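Local coordinates for putative endonuclease/exonuclease/phosphatase family protein (Bacteroides thetaiotaomicron, PDB 3MPR) that probably acts as a metal-dependent hydrolase of the DNase I-like superfamily, perhaps a nuclease cutting phosphodiester bonds, at residues Ser84-Arg89 against Phe136-Leu141. Sequence-based numbering, arbitrary orientation.
Sequences SAIFYR and FLFFNL
Asn140 makes the polar join to Ser84, through a carboxamide that reaches toward the backbone carbonyl of Ser84. Its ND2 donates to Ser84 O at 2.9 Å, with an N-H...O angle of 148°, a weak bond. The same nitrogen is also bonded to Thr49 O, while OD1 accepts from Thr176 OG1 and Gln50 NE2, so both ends of the buried amide are engaged and its rotation is fixed; the hydroxyl of Ser84 has its own hydrogen bond, to Ile121 O. With CG anti to the backbone N (chi1 179°), the amide of Asn140 extends away from its own strand into this cluster. Ser84 adds a lighter touch: its OG lies 3.6 Å from Leu141 CA.

The apolar part rests on Ile86, whose two branches divide the work. CG1 passes 3.6 Å from Asn140 CB, the two side chains running in opposite directions. At its tip, CD1 sits 3.8 Å from Phe138 CD1 and 3.6 Å from Phe138 O, whereas CG2 reaches the same ring carbon, Phe138 CD1, at 3.9 Å. The approach to the ring is oblique. Cutting Ile86 back to an alanine removes both branches, which would probably open a gap beside the Phe138 ring and the CB of Asn140, leaving the ring less firmly held.

The side chain of Ser84 is about 8 Å from that of Glu51, which binds magnesium in this protein though no metal is bound to this chain here. These contacts join the two sheets of the DNase I-like sandwich face to face: strand 86-89 lies between 67-70 and 46-50 in one, strand 135-142 between 121-129 and 173-178 in the other, with Ile46 packing on both Ile86 and Phe138, and Phe127 and Ile174 also against the Phe138 ring.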
loop_
_atom_site.group_PDB
_atom_site.type_symbol
_atom_site.label_atom_id
_atom_site.label_comp_id
_atom_site.label_asym_id
_atom_site.label_seq_id
_atom_site.Cartn_x
_atom_site.Cartn_y
_atom_site.Cartn_z
ATOM N N SER A 84 23.178 4.067 -7.748
ATOM C CA SER A 84 22.372 4.344 -6.567
ATOM C C SER A 84 21.459 5.517 -6.913
ATOM O O SER A 84 21.451 6.546 -6.233
ATOM C CB SER A 84 23.277 4.698 -5.387
ATOM O OG SER A 84 24.074 3.575 -5.028
ATOM N N ALA A 85 20.691 5.371 -7.988
ATOM C CA ALA A 85 19.939 6.503 -8.510
ATOM C C ALA A 85 18.791 6.922 -7.596
ATOM O O ALA A 85 18.106 6.073 -7.032
ATOM C CB ALA A 85 19.424 6.200 -9.898
ATOM N N ILE A 86 18.584 8.232 -7.474
ATOM C CA ILE A 86 17.459 8.789 -6.700
ATOM C C ILE A 86 16.409 9.341 -7.664
ATOM O O ILE A 86 16.738 10.141 -8.543
ATOM C CB ILE A 86 17.945 9.908 -5.746
ATOM C CG1 ILE A 86 18.938 9.340 -4.722
ATOM C CG2 ILE A 86 16.773 10.597 -5.032
ATOM C CD1 ILE A 86 19.832 10.412 -4.053
ATOM N N PHE A 87 15.163 8.881 -7.527
ATOM C CA PHE A 87 14.054 9.363 -8.342
ATOM C C PHE A 87 13.227 10.339 -7.522
ATOM O O PHE A 87 13.076 10.161 -6.314
ATOM C CB PHE A 87 13.148 8.192 -8.785
ATOM C CG PHE A 87 13.703 7.377 -9.928
ATOM C CD1 PHE A 87 14.705 6.444 -9.715
ATOM C CD2 PHE A 87 13.183 7.518 -11.204
ATOM C CE1 PHE A 87 15.208 5.697 -10.756
ATOM C CE2 PHE A 87 13.681 6.767 -12.250
ATOM C CZ PHE A 87 14.696 5.853 -12.023
ATOM N N TYR A 88 12.675 11.366 -8.168
ATOM C CA TYR A 88 11.861 12.338 -7.447
ATOM C C TYR A 88 10.823 12.951 -8.373
ATOM O O TYR A 88 10.994 12.947 -9.591
ATOM C CB TYR A 88 12.737 13.426 -6.826
ATOM C CG TYR A 88 13.441 14.260 -7.866
ATOM C CD1 TYR A 88 14.555 13.772 -8.528
ATOM C CD2 TYR A 88 12.970 15.522 -8.213
ATOM C CE1 TYR A 88 15.200 14.525 -9.502
ATOM C CE2 TYR A 88 13.610 16.279 -9.181
ATOM C CZ TYR A 88 14.727 15.768 -9.817
ATOM O OH TYR A 88 15.376 16.489 -10.790
ATOM N N ARG A 89 9.731 13.453 -7.797
ATOM C CA ARG A 89 8.681 14.111 -8.580
ATOM C C ARG A 89 9.129 15.512 -8.937
ATOM O O ARG A 89 9.390 16.318 -8.050
ATOM C CB ARG A 89 7.385 14.203 -7.781
ATOM C CG ARG A 89 6.668 12.884 -7.644
ATOM C CD ARG A 89 5.255 13.101 -7.169
ATOM N NE ARG A 89 4.486 13.917 -8.105
ATOM C CZ ARG A 89 3.161 14.003 -8.079
ATOM N NH1 ARG A 89 2.477 13.310 -7.178
ATOM N NH2 ARG A 89 2.518 14.767 -8.952
ATOM N N PHE A 136 16.477 19.929 2.283
ATOM C CA PHE A 136 16.987 18.730 2.956
ATOM C C PHE A 136 17.966 17.992 2.046
ATOM O O PHE A 136 17.984 18.211 0.834
ATOM C CB PHE A 136 15.836 17.786 3.369
ATOM C CG PHE A 136 15.030 17.253 2.205
ATOM C CD1 PHE A 136 15.284 15.992 1.674
ATOM C CD2 PHE A 136 14.013 18.015 1.646
ATOM C CE1 PHE A 136 14.540 15.501 0.598
ATOM C CE2 PHE A 136 13.273 17.541 0.582
ATOM C CZ PHE A 136 13.532 16.280 0.053
ATOM N N LEU A 137 18.793 17.139 2.642
ATOM C CA LEU A 137 19.683 16.268 1.886
ATOM C C LEU A 137 19.068 14.881 1.813
ATOM O O LEU A 137 18.483 14.403 2.781
ATOM C CB LEU A 137 21.049 16.161 2.567
ATOM C CG LEU A 137 21.856 17.460 2.629
ATOM C CD1 LEU A 137 23.068 17.303 3.568
ATOM C CD2 LEU A 137 22.285 17.838 1.213
ATOM N N PHE A 138 19.205 14.238 0.659
ATOM C CA PHE A 138 18.753 12.855 0.486
ATOM C C PHE A 138 19.931 12.051 -0.058
ATOM O O PHE A 138 20.430 12.355 -1.138
ATOM C CB PHE A 138 17.597 12.834 -0.519
ATOM C CG PHE A 138 16.817 11.545 -0.544
ATOM C CD1 PHE A 138 17.325 10.418 -1.174
ATOM C CD2 PHE A 138 15.545 11.484 -0.001
ATOM C CE1 PHE A 138 16.596 9.235 -1.214
ATOM C CE2 PHE A 138 14.808 10.302 -0.043
ATOM C CZ PHE A 138 15.334 9.181 -0.641
ATOM N N PHE A 139 20.376 11.039 0.692
ATOM C CA PHE A 139 21.497 10.190 0.292
ATOM C C PHE A 139 20.990 8.797 -0.011
ATOM O O PHE A 139 20.054 8.342 0.635
ATOM C CB PHE A 139 22.487 10.048 1.452
ATOM C CG PHE A 139 23.220 11.313 1.797
ATOM C CD1 PHE A 139 22.653 12.256 2.625
ATOM C CD2 PHE A 139 24.499 11.535 1.308
ATOM C CE1 PHE A 139 23.352 13.419 2.953
ATOM C CE2 PHE A 139 25.195 12.684 1.633
ATOM C CZ PHE A 139 24.622 13.620 2.453
ATOM N N ASN A 140 21.644 8.099 -0.939
ATOM C CA ASN A 140 21.245 6.744 -1.295
ATOM C C ASN A 140 22.481 5.924 -1.654
ATOM O O ASN A 140 23.372 6.422 -2.331
ATOM C CB ASN A 140 20.260 6.807 -2.463
ATOM C CG ASN A 140 19.806 5.447 -2.925
ATOM O OD1 ASN A 140 19.421 4.597 -2.118
ATOM N ND2 ASN A 140 19.839 5.232 -4.240
ATOM N N LEU A 141 22.550 4.678 -1.189
ATOM C CA LEU A 141 23.746 3.871 -1.424
ATOM C C LEU A 141 23.438 2.378 -1.449
ATOM O O LEU A 141 22.319 1.950 -1.173
ATOM C CB LEU A 141 24.828 4.167 -0.363
ATOM C CG LEU A 141 24.495 3.938 1.124
ATOM C CD1 LEU A 141 24.472 2.450 1.489
ATOM C CD2 LEU A 141 25.504 4.651 2.004
#